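Local coordinates for protein iminosuccinate reductase (Paracoccus denitrificans, PDB 6RQA) that catalyses the NADH-dependent reduction of iminosuccinate to L-aspartate, regenerating the amino donor of the beta-hydroxyaspartate cycle used for glyoxylate assimilation, at residues Val60-Ile65 with Thr242-Lys247; Gly90-Asn95 with Leu101-Ser106; Ser187-Thr192 with Leu198-Val203. All blocks are in the same frame, centred on the assembly; numbering follows the deposited sequence.

Contact 1: Val60-Ile65 with Thr242-Lys247; sequences VVREAI and TDTKGK. With NAD (nicotinamide-adenine-dinucleotide), chain C.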
# COMPACT_ATOMS: atom_id res chain seq x y z
N VAL A 60 -2.59 8.11 1.28
CA VAL A 60 -1.57 7.78 0.30
C VAL A 60 -0.26 7.48 1.02
O VAL A 60 0.19 8.25 1.87
CB VAL A 60 -1.39 8.92 -0.71
CG1 VAL A 60 -0.25 8.60 -1.67
CG2 VAL A 60 -2.69 9.15 -1.47
N VAL A 61 0.35 6.35 0.67
CA VAL A 61 1.73 6.05 1.07
C VAL A 61 2.64 6.49 -0.07
O VAL A 61 2.37 6.22 -1.24
CB VAL A 61 1.91 4.55 1.37
CG1 VAL A 61 3.36 4.25 1.69
CG2 VAL A 61 1.01 4.14 2.52
N ARG A 62 3.72 7.19 0.28
CA ARG A 62 4.67 7.68 -0.72
C ARG A 62 6.03 7.77 -0.04
O ARG A 62 6.25 8.64 0.80
CB ARG A 62 4.24 9.03 -1.28
CG ARG A 62 4.85 9.37 -2.63
CD ARG A 62 4.33 10.69 -3.17
NE ARG A 62 4.72 10.90 -4.56
CZ ARG A 62 4.45 12.00 -5.25
NH1 ARG A 62 4.84 12.11 -6.51
NH2 ARG A 62 3.78 13.00 -4.68
N GLU A 63 6.93 6.86 -0.40
CA GLU A 63 8.21 6.71 0.28
C GLU A 63 9.36 6.86 -0.70
O GLU A 63 9.34 6.30 -1.80
CB GLU A 63 8.29 5.35 0.97
CG GLU A 63 7.24 5.14 2.05
CD GLU A 63 7.49 6.02 3.27
OE1 GLU A 63 8.65 6.11 3.70
OE2 GLU A 63 6.52 6.61 3.78
N ALA A 64 10.38 7.61 -0.29
CA ALA A 64 11.66 7.65 -0.99
C ALA A 64 12.52 6.56 -0.37
O ALA A 64 13.20 6.76 0.64
CB ALA A 64 12.31 9.03 -0.88
N ILE A 65 12.50 5.37 -0.99
CA ILE A 65 13.14 4.20 -0.42
C ILE A 65 14.66 4.31 -0.37
O ILE A 65 15.30 3.49 0.30
CB ILE A 65 12.75 2.94 -1.22
CG1 ILE A 65 13.29 3.02 -2.65
CG2 ILE A 65 11.24 2.76 -1.23
CD1 ILE A 65 12.96 1.81 -3.49
N THR A 242 1.50 19.66 -11.07
CA THR A 242 1.96 19.70 -9.68
C THR A 242 1.26 18.61 -8.88
O THR A 242 0.06 18.72 -8.58
CB THR A 242 1.70 21.08 -9.07
OG1 THR A 242 2.38 22.08 -9.83
CG2 THR A 242 2.18 21.12 -7.63
N ASP A 243 2.01 17.56 -8.53
CA ASP A 243 1.50 16.47 -7.70
C ASP A 243 2.46 16.13 -6.57
O ASP A 243 2.39 15.02 -6.02
CB ASP A 243 1.21 15.23 -8.55
CG ASP A 243 2.44 14.74 -9.30
OD1 ASP A 243 3.49 15.43 -9.26
OD2 ASP A 243 2.36 13.66 -9.92
N THR A 244 3.36 17.04 -6.22
CA THR A 244 4.39 16.79 -5.23
C THR A 244 4.68 18.08 -4.49
O THR A 244 4.71 19.15 -5.10
CB THR A 244 5.67 16.24 -5.89
OG1 THR A 244 5.39 14.97 -6.49
CG2 THR A 244 6.78 16.08 -4.86
N LYS A 245 4.87 17.98 -3.17
CA LYS A 245 5.26 19.13 -2.37
C LYS A 245 6.57 19.70 -2.88
O LYS A 245 7.61 19.03 -2.82
CB LYS A 245 5.37 18.73 -0.89
CG LYS A 245 5.57 19.91 0.06
CD LYS A 245 5.78 19.43 1.49
CE LYS A 245 4.60 18.61 1.99
NZ LYS A 245 3.33 19.39 2.01
N GLY A 246 6.53 20.93 -3.40
CA GLY A 246 7.69 21.59 -3.96
C GLY A 246 7.52 21.98 -5.42
O GLY A 246 8.16 22.93 -5.89
N LYS A 247 6.68 21.25 -6.15
CA LYS A 247 6.41 21.58 -7.54
C LYS A 247 5.49 22.79 -7.64
O LYS A 247 4.71 23.08 -6.74
CB LYS A 247 5.78 20.39 -8.27
CG LYS A 247 6.74 19.24 -8.54
CD LYS A 247 6.05 18.09 -9.25
CE LYS A 247 7.01 16.95 -9.54
NZ LYS A 247 6.32 15.80 -10.19
PA NAD C . 7.79 14.51 -18.82
O1A NAD C . 9.07 14.68 -18.05
O2A NAD C . 7.48 13.69 -20.03
O5B NAD C . 7.69 16.11 -19.47
C5B NAD C . 8.05 16.98 -18.47
C4B NAD C . 7.89 18.39 -18.97
O4B NAD C . 8.10 19.27 -17.88
C3B NAD C . 9.04 18.60 -19.96
O3B NAD C . 8.51 18.24 -21.20
C2B NAD C . 9.29 20.11 -19.83
O2B NAD C . 8.46 20.85 -20.66
C1B NAD C . 8.84 20.40 -18.34
N9A NAD C . 10.00 20.50 -17.45
C8A NAD C . 11.01 19.57 -17.15
N7A NAD C . 11.90 20.03 -16.28
C5A NAD C . 11.47 21.34 -15.99
C6A NAD C . 11.98 22.36 -15.14
N6A NAD C . 13.11 22.13 -14.42
N1A NAD C . 11.34 23.57 -15.05
C2A NAD C . 10.21 23.72 -15.81
N3A NAD C . 9.61 22.85 -16.65
C4A NAD C . 10.28 21.65 -16.71
O3 NAD C . 6.80 14.40 -17.56
PN NAD C . 5.38 13.77 -17.88
O1N NAD C . 4.59 14.21 -19.08
O2N NAD C . 5.57 12.41 -17.30
O5D NAD C . 4.29 14.38 -16.60
C5D NAD C . 4.69 15.65 -16.32
C4D NAD C . 4.08 16.06 -15.01
O4D NAD C . 2.77 15.45 -14.91
C3D NAD C . 4.96 15.43 -13.88
O3D NAD C . 5.22 16.46 -13.00
C2D NAD C . 4.03 14.37 -13.26
O2D NAD C . 4.09 14.30 -11.88
C1D NAD C . 2.66 15.03 -13.58
N1N NAD C . 1.58 13.97 -13.55
C2N NAD C . 0.40 14.34 -12.96
C3N NAD C . -0.65 13.42 -12.88
C7N NAD C . -1.90 13.91 -12.23
O7N NAD C . -2.88 13.19 -12.10
N7N NAD C . -1.89 15.21 -11.79
C4N NAD C . -0.48 12.14 -13.40
C5N NAD C . 0.73 11.78 -13.99
C6N NAD C . 1.77 12.72 -14.06

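Contact 2: Gly90-Asn95 with Leu101-Ser106; sequences GGYWPN and LINHQS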
# COMPACT_ATOMS: atom_id res chain seq x y z
N GLY A 90 3.57 1.39 -7.12
CA GLY A 90 4.65 1.78 -8.00
C GLY A 90 5.09 3.21 -7.76
O GLY A 90 4.93 3.73 -6.65
N GLY A 91 5.65 3.85 -8.78
CA GLY A 91 6.08 5.22 -8.65
C GLY A 91 7.04 5.70 -9.72
O GLY A 91 6.82 5.48 -10.91
N TYR A 92 8.12 6.36 -9.30
CA TYR A 92 9.01 7.08 -10.21
C TYR A 92 10.44 6.62 -9.98
O TYR A 92 10.98 6.79 -8.89
CB TYR A 92 8.88 8.59 -10.00
CG TYR A 92 9.66 9.43 -10.99
CD1 TYR A 92 9.14 9.70 -12.24
CD2 TYR A 92 10.90 9.95 -10.66
CE1 TYR A 92 9.84 10.47 -13.15
CE2 TYR A 92 11.61 10.72 -11.57
CZ TYR A 92 11.07 10.98 -12.81
OH TYR A 92 11.77 11.74 -13.72
N TRP A 93 11.05 6.05 -11.02
CA TRP A 93 12.47 5.70 -11.01
C TRP A 93 13.22 6.67 -11.91
O TRP A 93 13.14 6.57 -13.14
CB TRP A 93 12.68 4.26 -11.48
CG TRP A 93 12.68 3.26 -10.37
CD1 TRP A 93 13.73 2.50 -9.95
CD2 TRP A 93 11.57 2.90 -9.53
NE1 TRP A 93 13.35 1.70 -8.90
CE2 TRP A 93 12.03 1.93 -8.62
CE3 TRP A 93 10.24 3.32 -9.45
CZ2 TRP A 93 11.21 1.36 -7.65
CZ3 TRP A 93 9.42 2.76 -8.49
CH2 TRP A 93 9.91 1.79 -7.60
N PRO A 94 13.97 7.63 -11.35
CA PRO A 94 14.58 8.68 -12.18
C PRO A 94 15.65 8.18 -13.14
O PRO A 94 15.93 8.86 -14.13
CB PRO A 94 15.18 9.65 -11.15
CG PRO A 94 14.47 9.34 -9.86
CD PRO A 94 14.18 7.87 -9.91
N ASN A 95 16.25 7.02 -12.88
CA ASN A 95 17.36 6.53 -13.69
C ASN A 95 16.96 5.33 -14.54
O ASN A 95 17.84 4.58 -14.99
CB ASN A 95 18.55 6.18 -12.79
CG ASN A 95 18.79 7.22 -11.73
OD1 ASN A 95 18.82 6.92 -10.54
ND2 ASN A 95 18.96 8.47 -12.15
N LEU A 101 13.76 1.68 -19.84
CA LEU A 101 12.40 1.72 -19.33
C LEU A 101 12.00 3.16 -19.05
O LEU A 101 12.85 4.01 -18.77
CB LEU A 101 12.26 0.88 -18.05
CG LEU A 101 12.43 -0.63 -18.19
CD1 LEU A 101 12.53 -1.29 -16.83
CD2 LEU A 101 11.27 -1.22 -18.97
N ILE A 102 10.70 3.43 -19.13
CA ILE A 102 10.21 4.74 -18.75
C ILE A 102 10.32 4.91 -17.24
O ILE A 102 10.35 3.94 -16.47
CB ILE A 102 8.77 4.96 -19.24
CG1 ILE A 102 7.81 3.99 -18.55
CG2 ILE A 102 8.70 4.79 -20.75
CD1 ILE A 102 6.36 4.17 -18.98
N ASN A 103 10.39 6.17 -16.80
CA ASN A 103 10.63 6.44 -15.38
C ASN A 103 9.41 6.10 -14.53
O ASN A 103 9.56 5.67 -13.38
CB ASN A 103 11.04 7.90 -15.18
CG ASN A 103 12.38 8.22 -15.82
OD1 ASN A 103 13.16 7.33 -16.14
ND2 ASN A 103 12.64 9.51 -16.01
N HIS A 104 8.21 6.29 -15.06
CA HIS A 104 6.98 6.01 -14.33
C HIS A 104 6.62 4.53 -14.47
O HIS A 104 6.44 4.04 -15.59
CB HIS A 104 5.84 6.88 -14.84
CG HIS A 104 5.98 8.33 -14.48
ND1 HIS A 104 5.80 8.80 -13.19
CD2 HIS A 104 6.27 9.41 -15.23
CE1 HIS A 104 5.98 10.10 -13.17
NE2 HIS A 104 6.27 10.50 -14.39
N GLN A 105 6.52 3.84 -13.34
CA GLN A 105 6.13 2.44 -13.30
C GLN A 105 5.04 2.27 -12.25
O GLN A 105 5.20 2.70 -11.11
CB GLN A 105 7.32 1.53 -12.98
CG GLN A 105 8.45 1.60 -13.99
CD GLN A 105 8.06 1.05 -15.34
OE1 GLN A 105 7.25 0.13 -15.44
NE2 GLN A 105 8.63 1.61 -16.40
N SER A 106 3.94 1.63 -12.65
CA SER A 106 2.82 1.45 -11.73
C SER A 106 2.02 0.22 -12.16
O SER A 106 2.11 -0.23 -13.30
CB SER A 106 1.92 2.69 -11.68
OG SER A 106 1.33 2.94 -12.94

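Contact 3: Ser187-Thr192 with Leu198-Val203; sequences SRLADT and LPFEAV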
# COMPACT_ATOMS: atom_id res chain seq x y z
N SER A 187 7.32 19.69 -31.06
CA SER A 187 6.91 18.85 -32.18
C SER A 187 5.90 17.79 -31.75
O SER A 187 5.09 17.34 -32.57
CB SER A 187 8.14 18.18 -32.81
OG SER A 187 8.88 17.46 -31.84
N ARG A 188 5.93 17.38 -30.48
CA ARG A 188 4.96 16.41 -29.99
C ARG A 188 3.55 17.01 -29.96
O ARG A 188 2.57 16.30 -30.22
CB ARG A 188 5.37 15.92 -28.61
CG ARG A 188 4.47 14.84 -28.03
CD ARG A 188 5.13 14.17 -26.83
NE ARG A 188 4.24 13.23 -26.16
CZ ARG A 188 4.14 11.94 -26.47
NH1 ARG A 188 3.30 11.16 -25.80
NH2 ARG A 188 4.89 11.43 -27.44
N LEU A 189 3.44 18.30 -29.64
CA LEU A 189 2.13 18.95 -29.66
C LEU A 189 1.63 19.14 -31.09
O LEU A 189 0.44 18.93 -31.36
CB LEU A 189 2.20 20.29 -28.93
CG LEU A 189 2.59 20.26 -27.46
CD1 LEU A 189 2.55 21.67 -26.87
CD2 LEU A 189 1.68 19.32 -26.68
N ALA A 190 2.52 19.53 -32.00
CA ALA A 190 2.10 19.75 -33.38
C ALA A 190 1.69 18.44 -34.05
O ALA A 190 0.70 18.41 -34.79
CB ALA A 190 3.23 20.42 -34.17
N ASP A 191 2.42 17.36 -33.79
CA ASP A 191 2.10 16.07 -34.40
C ASP A 191 0.71 15.60 -33.98
O ASP A 191 -0.11 15.21 -34.83
CB ASP A 191 3.15 15.03 -34.03
CG ASP A 191 4.46 15.23 -34.77
OD1 ASP A 191 4.53 16.15 -35.61
OD2 ASP A 191 5.41 14.46 -34.53
N THR A 192 0.42 15.64 -32.68
CA THR A 192 -0.90 15.21 -32.21
C THR A 192 -1.99 16.18 -32.64
O THR A 192 -3.13 15.75 -32.88
CB THR A 192 -0.89 15.05 -30.69
OG1 THR A 192 -0.50 16.28 -30.07
CG2 THR A 192 0.09 13.96 -30.29
N LEU A 198 -6.37 19.72 -36.16
CA LEU A 198 -6.38 21.04 -35.57
C LEU A 198 -5.07 21.76 -35.88
O LEU A 198 -4.00 21.16 -35.73
CB LEU A 198 -6.58 20.96 -34.05
CG LEU A 198 -7.93 20.42 -33.56
CD1 LEU A 198 -7.92 20.26 -32.05
CD2 LEU A 198 -9.05 21.34 -34.00
N PRO A 199 -5.12 23.01 -36.31
CA PRO A 199 -3.87 23.75 -36.54
C PRO A 199 -3.18 24.09 -35.23
O PRO A 199 -3.82 24.33 -34.21
CB PRO A 199 -4.34 25.02 -37.27
CG PRO A 199 -5.76 25.20 -36.82
CD PRO A 199 -6.31 23.81 -36.63
N PHE A 200 -1.85 24.10 -35.28
CA PHE A 200 -1.03 24.37 -34.11
C PHE A 200 -0.10 25.54 -34.37
O PHE A 200 0.39 25.73 -35.48
CB PHE A 200 -0.20 23.13 -33.71
CG PHE A 200 0.73 23.37 -32.56
CD1 PHE A 200 0.26 23.34 -31.26
CD2 PHE A 200 2.08 23.62 -32.78
CE1 PHE A 200 1.11 23.56 -30.19
CE2 PHE A 200 2.93 23.84 -31.71
CZ PHE A 200 2.45 23.81 -30.42
N GLU A 201 0.14 26.34 -33.32
CA GLU A 201 1.07 27.46 -33.38
C GLU A 201 1.83 27.54 -32.07
O GLU A 201 1.22 27.75 -31.02
CB GLU A 201 0.35 28.78 -33.66
CG GLU A 201 1.23 30.00 -33.44
CD GLU A 201 0.50 31.31 -33.67
OE1 GLU A 201 1.15 32.30 -34.06
OE2 GLU A 201 -0.73 31.35 -33.46
N ALA A 202 3.15 27.47 -32.10
CA ALA A 202 3.94 27.63 -30.86
C ALA A 202 3.89 29.10 -30.45
O ALA A 202 4.00 29.92 -31.31
CB ALA A 202 5.35 27.20 -31.09
N VAL A 203 3.73 29.39 -29.18
CA VAL A 203 3.65 30.80 -28.72
C VAL A 203 4.39 30.97 -27.40
O VAL A 203 4.94 30.03 -26.93
CB VAL A 203 2.21 31.28 -28.52
CG1 VAL A 203 1.44 31.36 -29.81
CG2 VAL A 203 1.49 30.44 -27.50

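Contact 1: Val60-Ile65 with Thr242-Lys247
Arg-62 carries the whole contact from its side: its guanidinium reaches the backbone of Asp-243 and the hydroxyl of Thr-244, although the nearest CA atoms of the two segments, those of Arg-62 and Thr-244, stay 10.2 Å apart. The span is covered because the arginine chain is extended from CG to NE, with CG anti to the backbone N (chi1 -159°).

Of the hydrogen bonds between the segments, the better formed runs from Arg-62 NH2 to Asp-243 O, 2.8 Å long with 152° at the hydrogen; the carbonyl O lies at the guanidinium edge, near its plane. The second, from Arg-62 NH1 to Thr-244 OG1 at 2.9 Å, is weak and bent, and the threonine side chain crosses the arginine at about a right angle.

Arg-62 projects from strand 55-64, the outermost strand, within this chain, of the mixed sheet; the second subunit packs on Val-61, Glu-63 and Ile-65. The contact ties this strand to a loop of the parallel nucleotide-binding sheet, after strand 235-239, shaped by a type II turn from Thr-244 to Lys-247.

Asp-243 and Lys-247 grip the cofactor. Lys-247 NZ forms a salt bridge with Asp-243 OD1 at 3.0 Å, meeting its syn lone pair, and donates to O3D of the nicotinamide ribose at 3.1 Å. O2D of that ribose donates to Asp-243 OD2 at 2.7 Å. Arg-62 NH1 stands 4.5 Å from Asp-243 OD2, beyond salt-bridge range but probably favourable to the carboxylate.

Contact 2: Gly90-Asn95 with Leu101-Ser106
Tyr-92 sets an edge of its ring on His-104 and runs alongside Asn-103, and the side chain can be followed outward from CB. With CG anti to the backbone N (chi1 -174°), the ring is carried along the hairpin partner. CD1 comes first, 3.3 Å from His-104 CE1 and over one face of the imidazole, offset toward its rim. The pair is edge-to-face, tyrosine edge against histidine face, with ring planes at 62°. One atom further, CE1 passes 3.5 Å from Asn-103 CB. At the tip, OH accepts a weak hydrogen bond from Asn-103 ND2 at 3.3 Å; the asparagine points the same way as the tyrosine, its amide turned 80° from the ring.

Beneath these side chains, strands 84-92 and 104-111 form an antiparallel beta hairpin. Gly-91 and Gln-105 are a hydrogen-bonded pair: Gly-91 N to Gln-105 O measures 2.6 Å, and the reverse bond, Gln-105 N to Gly-91 O, 2.9 Å. Tyr-92 and His-104, a non-hydrogen-bonded pair, project from the same face. Beyond the strand ends Trp-93 N donates almost straight to Asn-103 O (2.8 Å). The Gln-105 side chain folds back within its own segment, NE2 donating to Ile-102 O at 2.9 Å. Trp-93 NE1 is bonded to Pro-113 O of the second subunit, while His-104 lines the pocket and touches the bound NAD.

Contact 3: Ser187-Thr192 with Leu198-Val203
Phe-200 lays one face of its ring against helix 186-195 at Leu-189 and Ala-190. Ala-190 N stands 4.1 Å above the ring plane and over its centre, so the phenyl rests on the helix backbone as well as on the side chains. CG is anti to the backbone N (chi1 176°), a torsion that carries the ring from the strand across to the helix.

The two helix residues meet different parts of this ring. Near its root, the Ala-190 methyl group touches the ortho carbon, CB to Phe-200 CD2 being 3.7 Å, and Ala-190 CA lies 4.0 Å from Phe-200 CG. Toward the far end, Leu-189 CB is 3.7 Å from Phe-200 CE1 and almost equally close to CZ. One leucine branch also joins in: Leu-189 CD1 is 4.1 Å from Phe-200 CE1. The side-chain contacts are apolar, and 157 Å² of surface is buried in all, counting both segments.

Helix 186-195 and strand 200-202 are the last two elements of a beta-alpha-beta unit that begins with strand 175-179, in the parallel sheet of the Rossmann-type nucleotide-binding domain. Strand 200-202 is the outermost strand at this end of the sheet within the chain, and Phe-200 points from it toward the crossover helix. The nearest CA atoms across the contact, those of Ala-190 and Phe-200, are 5.6 Å apart, a close approach consistent with the small alanine side chain. Phe-200 packs as well on Ala-193 of the helix and on Val-176 of the neighbouring strand. Leu-189 continues inward to Ser-160 and Met-164 of helix 158-170, while Glu-201, pointing away from the helix, forms salt bridges with Lys-175 and Arg-207.

Overall arrangement
From the N terminus, strand 55-64 opens the long loop of contact 1, which closes only at 242-247, and both other contacts nest within it. Contact 2 is the first of the two nested loops to close, joining neighbouring strands of the mixed sheet through a short hairpin loop. Contact 3 follows in series, closing the helix-to-strand step at one edge of the parallel sheet. Of the three, only contact 1 links the mixed sheet with a loop of the parallel-sheet domain. Its centre lies about 13 Å from that of contact 2, and both reach the second subunit and the NAD site; contact 3 is remote, its centre about 31 Å from contact 1 and 27 Å from contact 2.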